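Local coordinates for protein lactate dehydrogenase (Eimeria maxima, PDB 6CT6) that probably catalyses the NADH-dependent interconversion of pyruvate and lactate, and is held here with its cofactor and the substrate analogue oxamate, at residues V3-K8 / G63-G68; I251-S256 / C286-K291. One frame throughout, in Å; residues are numbered along the deposited sequence.

Contact 1: V3-K8 / G63-G68; sequences VFEQNK and GITVYG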
loop_
_atom_site.group_PDB
_atom_site.type_symbol
_atom_site.label_atom_id
_atom_site.label_comp_id
_atom_site.label_asym_id
_atom_site.label_seq_id
_atom_site.Cartn_x
_atom_site.Cartn_y
_atom_site.Cartn_z
ATOM N N VAL B 3 -21.706 9.489 -4.346
ATOM C CA VAL B 3 -20.593 9.342 -5.274
ATOM C C VAL B 3 -20.650 8.009 -6.009
ATOM O O VAL B 3 -20.304 7.933 -7.188
ATOM C CB VAL B 3 -19.250 9.506 -4.531
ATOM C CG1 VAL B 3 -19.234 10.807 -3.741
ATOM C CG2 VAL B 3 -18.977 8.313 -3.615
ATOM N N PHE B 4 -21.079 6.949 -5.325
ATOM C CA PHE B 4 -21.149 5.631 -5.939
ATOM C C PHE B 4 -22.096 5.644 -7.131
ATOM O O PHE B 4 -23.317 5.722 -6.954
ATOM C CB PHE B 4 -21.618 4.579 -4.931
ATOM C CG PHE B 4 -20.630 4.299 -3.834
ATOM C CD1 PHE B 4 -19.349 3.858 -4.129
ATOM C CD2 PHE B 4 -20.991 4.453 -2.505
ATOM C CE1 PHE B 4 -18.444 3.589 -3.120
ATOM C CE2 PHE B 4 -20.089 4.187 -1.493
ATOM C CZ PHE B 4 -18.814 3.754 -1.801
ATOM N N GLU B 5 -21.552 5.581 -8.343
ATOM C CA GLU B 5 -22.386 5.292 -9.498
ATOM C C GLU B 5 -22.960 3.890 -9.346
ATOM O O GLU B 5 -22.273 2.967 -8.899
ATOM C CB GLU B 5 -21.579 5.416 -10.793
ATOM C CG GLU B 5 -20.546 4.317 -11.014
ATOM C CD GLU B 5 -19.462 4.725 -11.998
ATOM O OE1 GLU B 5 -19.227 5.941 -12.158
ATOM O OE2 GLU B 5 -18.847 3.829 -12.616
ATOM N N GLN B 6 -24.236 3.733 -9.685
ATOM C CA GLN B 6 -24.925 2.484 -9.387
ATOM C C GLN B 6 -24.415 1.360 -10.281
ATOM O O GLN B 6 -24.319 1.518 -11.502
ATOM C CB GLN B 6 -26.436 2.652 -9.559
ATOM C CG GLN B 6 -27.237 1.405 -9.206
ATOM C CD GLN B 6 -26.951 0.903 -7.802
ATOM O OE1 GLN B 6 -26.645 1.685 -6.901
ATOM N NE2 GLN B 6 -27.040 -0.408 -7.613
ATOM N N ASN B 7 -24.082 0.225 -9.672
ATOM C CA ASN B 7 -23.681 -0.964 -10.421
ATOM C C ASN B 7 -23.724 -2.165 -9.480
ATOM O O ASN B 7 -24.061 -2.045 -8.299
ATOM C CB ASN B 7 -22.300 -0.786 -11.063
ATOM C CG ASN B 7 -21.186 -0.608 -10.042
ATOM O OD1 ASN B 7 -21.183 -1.235 -8.983
ATOM N ND2 ASN B 7 -20.226 0.251 -10.367
ATOM N N LYS B 8 -23.378 -3.334 -10.029
ATOM C CA LYS B 8 -23.454 -4.588 -9.285
ATOM C C LYS B 8 -22.447 -4.649 -8.142
ATOM O O LYS B 8 -22.690 -5.339 -7.146
ATOM C CB LYS B 8 -23.205 -5.769 -10.226
ATOM C CG LYS B 8 -24.441 -6.426 -10.821
ATOM C CD LYS B 8 -24.020 -7.574 -11.729
ATOM C CE LYS B 8 -25.194 -8.426 -12.160
ATOM N NZ LYS B 8 -26.279 -7.636 -12.786
ATOM N N GLY B 63 -11.273 -2.304 -13.852
ATOM C CA GLY B 63 -11.949 -1.023 -13.845
ATOM C C GLY B 63 -12.558 -0.664 -12.507
ATOM O O GLY B 63 -13.575 0.035 -12.452
ATOM N N ILE B 64 -11.951 -1.140 -11.418
ATOM C CA ILE B 64 -12.352 -0.687 -10.092
ATOM C C ILE B 64 -12.214 0.826 -10.036
ATOM O O ILE B 64 -11.205 1.391 -10.475
ATOM C CB ILE B 64 -11.497 -1.367 -9.008
ATOM C CG1 ILE B 64 -11.805 -2.869 -8.916
ATOM C CG2 ILE B 64 -11.689 -0.691 -7.647
ATOM C CD1 ILE B 64 -13.203 -3.218 -8.409
ATOM N N THR B 65 -13.230 1.495 -9.502
ATOM C CA THR B 65 -13.224 2.945 -9.366
ATOM C C THR B 65 -13.042 3.324 -7.904
ATOM O O THR B 65 -13.780 2.844 -7.036
ATOM C CB THR B 65 -14.518 3.559 -9.909
ATOM O OG1 THR B 65 -14.694 3.177 -11.281
ATOM C CG2 THR B 65 -14.467 5.081 -9.825
ATOM N N VAL B 66 -12.058 4.178 -7.636
ATOM C CA VAL B 66 -11.878 4.798 -6.328
ATOM C C VAL B 66 -12.244 6.269 -6.460
ATOM O O VAL B 66 -11.726 6.964 -7.342
ATOM C CB VAL B 66 -10.440 4.632 -5.804
ATOM C CG1 VAL B 66 -10.299 5.249 -4.415
ATOM C CG2 VAL B 66 -10.045 3.163 -5.766
ATOM N N TYR B 67 -13.151 6.730 -5.603
ATOM C CA TYR B 67 -13.573 8.120 -5.547
ATOM C C TYR B 67 -12.985 8.788 -4.309
ATOM O O TYR B 67 -12.785 8.144 -3.274
ATOM C CB TYR B 67 -15.101 8.241 -5.487
ATOM C CG TYR B 67 -15.885 7.481 -6.540
ATOM C CD1 TYR B 67 -16.286 8.100 -7.720
ATOM C CD2 TYR B 67 -16.261 6.158 -6.336
ATOM C CE1 TYR B 67 -17.019 7.416 -8.677
ATOM C CE2 TYR B 67 -16.994 5.466 -7.289
ATOM C CZ TYR B 67 -17.370 6.102 -8.457
ATOM O OH TYR B 67 -18.097 5.424 -9.409
ATOM N N GLY B 68 -12.709 10.083 -4.421
ATOM C CA GLY B 68 -12.353 10.919 -3.277
ATOM C C GLY B 68 -13.486 11.883 -2.962
ATOM O O GLY B 68 -14.122 12.420 -3.873
HETATM O O HOH W 1 -17.286 1.819 -11.430
HETATM O O HOH W 2 -19.485 3.032 -8.111
#
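Tyr67 reaches across to 3-8 with its ring pressed between two non-aromatic groups. Over one face lies the backbone oxygen Val3 O, 3.6 Å from Tyr67 CE1 and offset toward the rim; against the opposite face, also toward the rim, sits the methyl CG2 of Thr65 from the tyrosine's own segment. Because CG of Tyr67 stands beside the backbone N (chi1 -51°), the ring projects from the strand toward the incoming chain and its phenol oxygen arrives beside Glu5. Val3 points its CB toward 63-68 and adds a looser apolar touch, CG2 lying 4.3 Å from Tyr67 CB. Phe4 starts out away from the strand, yet CD1 of its ring comes within 4.3 Å of Tyr67 CE2. The Glu5 chain is extended beyond CG and crosses the tyrosine at about a right angle, its carboxylate plane turned 75° from the ring. Glu5 OE1 comes to the ring edge near its plane, 3.0 Å from Tyr67 OH. Two waters provide the clear polar links: one donates to Glu5 OE2 at 2.8 Å and accepts from Thr65 OG1 at 2.9 Å, while the other donates to Glu5 O at 2.9 Å and accepts from Tyr67 OH at 3.1 Å. Both carboxylate and phenol are thus tied across the gap through solvent. Val3 and Phe4 also rest on Val37 of the neighbouring strand 35-39, and Arg166 of the second subunit hydrogen-bonds Ile64 O. The arrangement is that of an N-terminal arm running past the outermost strand, 66-69, of a Rossmann-type NAD-binding sheet before the chain enters the sheet as strand 11-15.

Contact 2: I251-S256 / C286-K291; sequences ILMAES and CIIGGK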
loop_
_atom_site.group_PDB
_atom_site.type_symbol
_atom_site.label_atom_id
_atom_site.label_comp_id
_atom_site.label_asym_id
_atom_site.label_seq_id
_atom_site.Cartn_x
_atom_site.Cartn_y
_atom_site.Cartn_z
ATOM N N ILE B 251 -9.461 -5.398 5.816
ATOM C CA ILE B 251 -10.042 -5.710 4.514
ATOM C C ILE B 251 -10.472 -7.172 4.452
ATOM O O ILE B 251 -11.498 -7.504 3.847
ATOM C CB ILE B 251 -9.050 -5.348 3.394
ATOM C CG1 ILE B 251 -9.070 -3.832 3.131
ATOM C CG2 ILE B 251 -9.349 -6.112 2.105
ATOM C CD1 ILE B 251 -10.351 -3.310 2.476
ATOM N N LEU B 252 -9.708 -8.070 5.076
ATOM C CA LEU B 252 -10.112 -9.473 5.097
ATOM C C LEU B 252 -11.416 -9.653 5.862
ATOM O O LEU B 252 -12.261 -10.467 5.471
ATOM C CB LEU B 252 -9.004 -10.343 5.699
ATOM C CG LEU B 252 -7.721 -10.482 4.870
ATOM C CD1 LEU B 252 -6.745 -11.450 5.527
ATOM C CD2 LEU B 252 -8.028 -10.925 3.440
ATOM N N MET B 253 -11.607 -8.890 6.942
ATOM C CA MET B 253 -12.874 -8.936 7.665
ATOM C C MET B 253 -14.017 -8.461 6.776
ATOM O O MET B 253 -15.077 -9.094 6.714
ATOM C CB MET B 253 -12.787 -8.084 8.931
ATOM C CG MET B 253 -11.782 -8.590 9.958
ATOM S SD MET B 253 -11.378 -7.362 11.229
ATOM C CE MET B 253 -12.980 -7.118 11.994
ATOM N N ALA B 254 -13.808 -7.348 6.066
ATOM C CA ALA B 254 -14.831 -6.837 5.158
ATOM C C ALA B 254 -15.128 -7.838 4.050
ATOM O O ALA B 254 -16.282 -7.991 3.633
ATOM C CB ALA B 254 -14.378 -5.506 4.563
ATOM N N GLU B 255 -14.094 -8.515 3.550
ATOM C CA GLU B 255 -14.293 -9.508 2.499
ATOM C C GLU B 255 -15.132 -10.672 3.005
ATOM O O GLU B 255 -15.978 -11.203 2.277
ATOM C CB GLU B 255 -12.939 -10.002 1.993
ATOM C CG GLU B 255 -13.016 -11.001 0.857
ATOM C CD GLU B 255 -11.656 -11.547 0.479
ATOM O OE1 GLU B 255 -10.933 -12.019 1.384
ATOM O OE2 GLU B 255 -11.306 -11.497 -0.716
ATOM N N SER B 256 -14.907 -11.082 4.253
ATOM C CA SER B 256 -15.685 -12.168 4.833
ATOM C C SER B 256 -17.162 -11.805 4.904
ATOM O O SER B 256 -18.029 -12.651 4.657
ATOM C CB SER B 256 -15.136 -12.511 6.221
ATOM O OG SER B 256 -15.606 -13.773 6.666
ATOM N N CYS B 286 -14.810 -14.425 16.826
ATOM C CA CYS B 286 -16.155 -14.356 16.273
ATOM C C CYS B 286 -16.122 -14.804 14.818
ATOM O O CYS B 286 -15.061 -14.877 14.194
ATOM C CB CYS B 286 -16.740 -12.939 16.377
ATOM S SG CYS B 286 -16.018 -11.754 15.231
ATOM N N ILE B 287 -17.305 -15.099 14.280
ATOM C CA ILE B 287 -17.472 -15.543 12.898
ATOM C C ILE B 287 -18.165 -14.434 12.121
ATOM O O ILE B 287 -19.254 -13.987 12.505
ATOM C CB ILE B 287 -18.292 -16.844 12.811
ATOM C CG1 ILE B 287 -17.661 -17.959 13.653
ATOM C CG2 ILE B 287 -18.457 -17.275 11.348
ATOM C CD1 ILE B 287 -16.279 -18.387 13.203
ATOM N N ILE B 288 -17.554 -14.007 11.018
ATOM C CA ILE B 288 -18.092 -12.932 10.192
ATOM C C ILE B 288 -18.570 -13.528 8.876
ATOM O O ILE B 288 -17.783 -14.121 8.128
ATOM C CB ILE B 288 -17.058 -11.822 9.947
ATOM C CG1 ILE B 288 -16.595 -11.234 11.283
ATOM C CG2 ILE B 288 -17.665 -10.734 9.058
ATOM C CD1 ILE B 288 -15.523 -10.176 11.162
ATOM N N GLY B 289 -19.856 -13.344 8.588
ATOM C CA GLY B 289 -20.442 -13.773 7.337
ATOM C C GLY B 289 -21.408 -12.738 6.800
ATOM O O GLY B 289 -21.404 -11.587 7.254
ATOM N N GLY B 290 -22.248 -13.126 5.841
ATOM C CA GLY B 290 -23.158 -12.182 5.212
ATOM C C GLY B 290 -24.200 -11.591 6.139
ATOM O O GLY B 290 -24.830 -10.594 5.772
ATOM N N LYS B 291 -24.401 -12.181 7.318
ATOM C CA LYS B 291 -25.295 -11.632 8.329
ATOM C C LYS B 291 -24.539 -10.891 9.428
ATOM O O LYS B 291 -25.077 -10.705 10.524
ATOM C CB LYS B 291 -26.153 -12.743 8.937
ATOM C CG LYS B 291 -27.069 -13.449 7.940
ATOM C CD LYS B 291 -27.881 -14.567 8.592
ATOM C CE LYS B 291 -27.013 -15.703 9.126
ATOM N NZ LYS B 291 -26.214 -16.397 8.080
#
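Ser256 and Ile288 make the one hydrogen bond between helix 251-256 and strand 286-289, from Ser256 OG to Ile288 O at 2.6 Å. The hydroxyl approaches with a C=O...OG angle of 143° and is tilted 33° from the carbonyl plane, so it comes in somewhat above that plane. With OG anti to the backbone N (chi1 -164°), the serine hydroxyl leaves the helix in the direction of the strand. Ser256 OG is also hydrogen-bonded to Arg263 N, and Arg263 in turn makes backbone hydrogen bonds with Ile288 from the adjoining strand; a single hydroxyl therefore touches the backbones of two neighbouring strands.

Apolar contact lies beside this bond and is made largely by the branches of Ile288. Its CD1 lies 4.1 Å from Met253 CE, the methionine being bent at its last torsion, which brings the terminal methyl beside the isoleucine; Met253 CB independently meets the same CD1, also at 4.1 Å. The other branch, Ile288 CG2, faces the helix backbone, 3.9 Å from Met253 O, and comes within 4.2 Å of Ser256 CB. Beyond the segments, Met253 packs on Ile128 and Ile288 on Phe126, both of strand 126-129.

Backbone proximity accounts for the remaining contact: Ser256 O lies 3.8 Å from Gly289 CA, where no side chain intervenes. The short axes approach to 7.5 Å, consistent with the small serine and glycine meeting where the two backbones come nearest.

Chemically, the join combines one short bond with buried hydrocarbon packing. The buried hydroxyl of Ser256 has both a donor and an acceptor partner within the protein, which implies that this polar group is accommodated beside the apolar layer, while its two bonds fix the hydroxyl's rotation.

Overall arrangement
Contacts 1 and 2 reach the same mixed sheet at well-separated places: 63-68 lies on its outermost strand 66-69, whereas 286-291 lies on strand 281-289, next to the other end. Their centres are 21 Å apart and their nearest atoms about 10 Å, without touching, and both segments of contact 1 precede those of contact 2 in the sequence. Contact 1 is peripheral, its centre 24 Å from the chain centre; contact 2 is buried, at 12 Å. The bound NADH lies about 13 Å from the side chain of Val3 and about 9 Å from that of Met253, which is about 13 Å from oxamate, so both contacts stand back from the ligands.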